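Local coordinates for protein MIF (Toxoplasma gondii, PDB 4DH4) that belongs to the macrophage migration inhibitory factor family, trimeric proteins whose subunits each pack two antiparallel helices on a beta-sheet, at residues A18-D22 / A83-L88; A26-L31 / K75-L80. One frame throughout, in Å; residues are numbered along the deposited sequence. Where two conformers were deposited one is given.

The MIF fold illustrates how two long helices, far apart in sequence, can be joined at two places along their length. From the N terminus the chain runs through strand 2-7 into helix 13-31, which supplies first 18-22 and then 26-31. Strands 39-44, 48-50 and 58-65 follow before helix 70-88 returns with 75-80 and then 83-88. Because the helices are antiparallel, the later part of the first meets the earlier part of the second: contact 2 closes the shorter loop, contact 1 the longer one around it. Their centres lie about 12 Å apart along the helix pair, which covers one face of the four-stranded sheet. Contact 1 adds polar bonds to apolar packing, whereas contact 2 relies on carbon alone.

Contact 1 of 2, residues A18-D22 / A83-L88; sequences ALLKD and ACERHL
One carboxylate oxygen, D22 OD1, is gripped by two side chains of the facing helix. H87 NE2 donates a nearly straight bond of 2.7 Å to D22 OD1, with the oxygen lying in the ring plane. R86 NH2 makes a salt bridge of 3.0 Å to the same D22 OD1, edge-on from the guanidinium. The two donors reach the oxygen from opposite faces of the carboxylate, a double grip that probably favours its ionised form. R86 gets there by bending at chi3 (68°), which curls its guanidinium back over A83 CA.

The backbone of helix 13-31 covers one imidazole face: L19 N lies 3.9 Å above the ring plane, over its centre, while A18 CB touches H87 CE1 at 3.6 Å. Beneath this polar layer L19 is a knob in a hole formed by A83, C84, H87 and L88. A chi1 of 179° sets L19 CG opposite its own N, and CD1 meets A83 CB at 3.8 Å and CD2 L88 CD1 at 4.0 Å. Farther in, L19 also rests on I5 and Y42 of the sheet. The arrangement, a knob-in-hole contact topped by a His-carboxylate bond, joins antiparallel helices (164°) on the sheet of the MIF fold.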
loop_
_atom_site.group_PDB
_atom_site.type_symbol
_atom_site.label_atom_id
_atom_site.label_comp_id
_atom_site.label_asym_id
_atom_site.label_seq_id
_atom_site.Cartn_x
_atom_site.Cartn_y
_atom_site.Cartn_z
ATOM N N ALA A 18 -14.211 15.556 4.529
ATOM C CA ALA A 18 -14.088 16.665 3.573
ATOM C C ALA A 18 -12.977 16.418 2.546
ATOM O O ALA A 18 -13.161 16.647 1.342
ATOM C CB ALA A 18 -13.851 17.981 4.306
ATOM N N LEU A 19 -11.833 15.946 3.034
ATOM C CA LEU A 19 -10.723 15.552 2.171
ATOM C C LEU A 19 -11.145 14.494 1.153
ATOM O O LEU A 19 -10.891 14.639 -0.053
ATOM C CB LEU A 19 -9.546 15.036 3.009
ATOM C CG LEU A 19 -8.311 14.549 2.241
ATOM C CD1 LEU A 19 -7.735 15.657 1.344
ATOM C CD2 LEU A 19 -7.264 14.019 3.207
ATOM N N LEU A 20 -11.786 13.436 1.640
ATOM C CA LEU A 20 -12.116 12.303 0.780
ATOM C C LEU A 20 -13.204 12.647 -0.229
ATOM O O LEU A 20 -13.193 12.140 -1.346
ATOM C CB LEU A 20 -12.467 11.055 1.597
ATOM C CG LEU A 20 -11.366 10.469 2.493
ATOM C CD1 LEU A 20 -11.894 9.271 3.263
ATOM C CD2 LEU A 20 -10.104 10.075 1.709
ATOM N N LYS A 21 -14.119 13.535 0.155
ATOM C CA LYS A 21 -15.101 14.074 -0.788
ATOM C C LYS A 21 -14.439 14.860 -1.915
ATOM O O LYS A 21 -14.845 14.744 -3.070
ATOM C CB LYS A 21 -16.125 14.953 -0.069
ATOM C CG LYS A 21 -17.125 14.157 0.719
ATOM C CD LYS A 21 -18.139 15.067 1.381
ATOM C CE LYS A 21 -18.886 14.335 2.483
ATOM N NZ LYS A 21 -19.641 13.169 1.979
ATOM N N ASP A 22 -13.433 15.665 -1.574
ATOM C CA ASP A 22 -12.657 16.395 -2.574
ATOM C C ASP A 22 -11.908 15.408 -3.467
ATOM O O ASP A 22 -11.873 15.570 -4.686
ATOM C CB ASP A 22 -11.663 17.352 -1.908
ATOM C CG ASP A 22 -12.307 18.657 -1.442
ATOM O OD1 ASP A 22 -11.611 19.445 -0.767
ATOM O OD2 ASP A 22 -13.496 18.904 -1.751
ATOM N N ALA A 83 -5.721 19.558 -2.046
ATOM C CA ALA A 83 -6.720 19.148 -1.055
ATOM C C ALA A 83 -6.081 18.745 0.276
ATOM O O ALA A 83 -6.594 19.080 1.347
ATOM C CB ALA A 83 -7.575 18.014 -1.606
ATOM N N CYS A 84 -4.957 18.032 0.207
ATOM C CA CYS A 84 -4.215 17.655 1.413
ATOM C C CYS A 84 -3.666 18.899 2.112
ATOM O O CYS A 84 -3.668 18.979 3.335
ATOM C CB CYS A 84 -3.073 16.691 1.075
ATOM S SG CYS A 84 -3.632 15.018 0.616
ATOM N N GLU A 85 -3.197 19.861 1.330
ATOM C CA GLU A 85 -2.674 21.109 1.892
ATOM C C GLU A 85 -3.783 21.862 2.615
ATOM O O GLU A 85 -3.599 22.326 3.741
ATOM C CB GLU A 85 -2.095 21.976 0.783
ATOM C CG GLU A 85 -1.341 23.202 1.270
ATOM C CD GLU A 85 -0.653 23.904 0.129
ATOM O OE1 GLU A 85 0.589 23.815 0.044
ATOM O OE2 GLU A 85 -1.362 24.514 -0.708
ATOM N N ARG A 86 -4.931 21.953 1.948
ATOM C CA ARG A 86 -6.136 22.613 2.450
ATOM C C ARG A 86 -6.690 21.942 3.712
ATOM O O ARG A 86 -7.001 22.618 4.694
ATOM C CB ARG A 86 -7.186 22.611 1.332
ATOM C CG ARG A 86 -8.477 23.378 1.582
ATOM C CD ARG A 86 -9.119 23.786 0.239
ATOM N NE ARG A 86 -9.633 22.649 -0.540
ATOM C CZ ARG A 86 -9.104 22.183 -1.678
ATOM N NH1 ARG A 86 -8.019 22.739 -2.211
ATOM N NH2 ARG A 86 -9.666 21.148 -2.291
ATOM N N HIS A 87 -6.802 20.616 3.691
ATOM C CA HIS A 87 -7.429 19.886 4.794
ATOM C C HIS A 87 -6.482 19.408 5.893
ATOM O O HIS A 87 -6.907 19.246 7.041
ATOM C CB HIS A 87 -8.257 18.715 4.258
ATOM C CG HIS A 87 -9.396 19.140 3.391
ATOM N ND1 HIS A 87 -10.496 19.807 3.888
ATOM C CD2 HIS A 87 -9.598 19.020 2.059
ATOM C CE1 HIS A 87 -11.333 20.067 2.900
ATOM N NE2 HIS A 87 -10.813 19.597 1.780
ATOM N N LEU A 88 -5.218 19.177 5.554
ATOM C CA LEU A 88 -4.269 18.592 6.512
ATOM C C LEU A 88 -3.140 19.535 6.926
ATOM O O LEU A 88 -2.459 19.284 7.920
ATOM C CB LEU A 88 -3.674 17.277 5.975
ATOM C CG LEU A 88 -4.617 16.174 5.474
ATOM C CD1 LEU A 88 -3.817 15.020 4.873
ATOM C CD2 LEU A 88 -5.546 15.663 6.567
#

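Contact 2 of 2, residues A26-L31 / K75-L80; sequences AVADAL and KIAAAL
A30 and I76 form the tightest apolar meeting here: A30 CB lies 3.4 Å from I76 CG1, shorter than usual van der Waals contact. I76 holds CG1 beside its own backbone nitrogen (chi1 -65°) and extends onward through CD1, which reaches L31 CD2 at 3.9 Å, the two side chains crossing at about a right angle. Its other branch, CG2, faces V27 CG2 more loosely at 4.3 Å. Alanine also meets alanine: A26 CB and A79 CB approach to 3.7 Å, and L80 CD1 comes up beside the same A26 methyl at 4.1 Å. The axes of the two short helical segments approach to 9.5 Å, with 159° between their directions.

This is the antiparallel helix pair of the MIF fold, laid on its four-stranded sheet. Toward that sheet, V27 and L80 both touch C3, L80 also rests on I60, and I76 packs on F99. On the far flank of helix 70-88, A77 and A78 meet A108 and D111 of the third subunit.

A charged residue adds aliphatic contact: K75, bent at three of its torsions, lays CE against A30 CA at 3.7 Å.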
loop_
_atom_site.group_PDB
_atom_site.type_symbol
_atom_site.label_atom_id
_atom_site.label_comp_id
_atom_site.label_asym_id
_atom_site.label_seq_id
_atom_site.Cartn_x
_atom_site.Cartn_y
_atom_site.Cartn_z
ATOM N N ALA A 26 -12.314 14.716 -7.689
ATOM C CA ALA A 26 -11.158 15.022 -8.537
ATOM C C ALA A 26 -10.716 13.814 -9.369
ATOM O O ALA A 26 -10.345 13.956 -10.537
ATOM C CB ALA A 26 -10.004 15.527 -7.693
ATOM N N VAL A 27 -10.767 12.631 -8.758
ATOM C CA VAL A 27 -10.376 11.390 -9.433
ATOM C C VAL A 27 -11.416 11.033 -10.508
ATOM O O VAL A 27 -11.057 10.772 -11.658
ATOM C CB VAL A 27 -10.153 10.236 -8.404
ATOM C CG1 VAL A 27 -10.080 8.863 -9.080
ATOM C CG2 VAL A 27 -8.895 10.506 -7.557
ATOM N N ALA A 28 -12.695 11.049 -10.135
ATOM C CA ALA A 28 -13.779 10.794 -11.099
ATOM C C ALA A 28 -13.739 11.767 -12.284
ATOM O O ALA A 28 -13.838 11.346 -13.441
ATOM C CB ALA A 28 -15.147 10.833 -10.407
ATOM N N ASP A 29 -13.590 13.059 -11.988
ATOM C CA ASP A 29 -13.540 14.102 -13.022
ATOM C C ASP A 29 -12.376 13.906 -13.996
ATOM O O ASP A 29 -12.578 13.916 -15.213
ATOM C CB ASP A 29 -13.459 15.504 -12.398
ATOM C CG ASP A 29 -14.740 15.919 -11.679
ATOM O OD1 ASP A 29 -14.705 16.965 -10.993
ATOM O OD2 ASP A 29 -15.775 15.220 -11.789
ATOM N N ALA A 30 -11.168 13.724 -13.459
ATOM C CA ALA A 30 -9.948 13.603 -14.293
ATOM C C ALA A 30 -9.943 12.368 -15.196
ATOM O O ALA A 30 -9.492 12.424 -16.348
ATOM C CB ALA A 30 -8.716 13.612 -13.430
ATOM N N LEU A 31 -10.453 11.261 -14.667
ATOM C CA LEU A 31 -10.455 9.993 -15.390
ATOM C C LEU A 31 -11.712 9.795 -16.239
ATOM O O LEU A 31 -11.778 8.866 -17.049
ATOM C CB LEU A 31 -10.261 8.821 -14.412
ATOM C CG LEU A 31 -8.950 8.801 -13.609
ATOM C CD1 LEU A 31 -8.981 7.734 -12.515
ATOM C CD2 LEU A 31 -7.750 8.589 -14.511
ATOM N N LYS A 75 -2.924 16.335 -13.532
ATOM C CA LYS A 75 -4.190 16.923 -13.103
ATOM C C LYS A 75 -4.640 16.390 -11.744
ATOM O O LYS A 75 -5.001 17.173 -10.857
ATOM C CB LYS A 75 -5.269 16.675 -14.156
ATOM C CG LYS A 75 -6.587 17.353 -13.853
ATOM C CD LYS A 75 -7.301 17.755 -15.136
ATOM C CE LYS A 75 -8.275 16.691 -15.562
ATOM N NZ LYS A 75 -9.598 17.324 -16.016
ATOM N N ILE A 76 -4.601 15.064 -11.590
ATOM C CA ILE A 76 -4.991 14.406 -10.339
ATOM C C ILE A 76 -4.059 14.795 -9.187
ATOM O O ILE A 76 -4.520 15.114 -8.085
ATOM C CB ILE A 76 -5.072 12.850 -10.499
ATOM C CG1 ILE A 76 -6.197 12.468 -11.469
ATOM C CG2 ILE A 76 -5.297 12.161 -9.154
ATOM C CD1 ILE A 76 -6.148 10.997 -11.964
ATOM N N ALA A 77 -2.754 14.787 -9.446
ATOM C CA ALA A 77 -1.778 15.150 -8.419
ATOM C C ALA A 77 -1.949 16.602 -7.951
ATOM O O ALA A 77 -1.857 16.885 -6.754
ATOM C CB ALA A 77 -0.364 14.906 -8.916
ATOM N N ALA A 78 -2.209 17.506 -8.895
ATOM C CA ALA A 78 -2.441 18.921 -8.581
ATOM C C ALA A 78 -3.635 19.074 -7.642
ATOM O O ALA A 78 -3.576 19.804 -6.655
ATOM C CB ALA A 78 -2.668 19.715 -9.861
ATOM N N ALA A 79 -4.706 18.353 -7.946
ATOM C CA ALA A 79 -5.942 18.445 -7.192
ATOM C C ALA A 79 -5.828 17.780 -5.823
ATOM O O ALA A 79 -6.342 18.304 -4.833
ATOM C CB ALA A 79 -7.080 17.843 -7.991
ATOM N N LEU A 80 -5.162 16.627 -5.775
ATOM C CA LEU A 80 -5.004 15.871 -4.535
ATOM C C LEU A 80 -4.034 16.532 -3.560
ATOM O O LEU A 80 -4.320 16.612 -2.363
ATOM C CB LEU A 80 -4.580 14.424 -4.831
ATOM C CG LEU A 80 -5.659 13.338 -4.971
ATOM C CD1 LEU A 80 -7.010 13.829 -5.468
ATOM C CD2 LEU A 80 -5.157 12.169 -5.812
#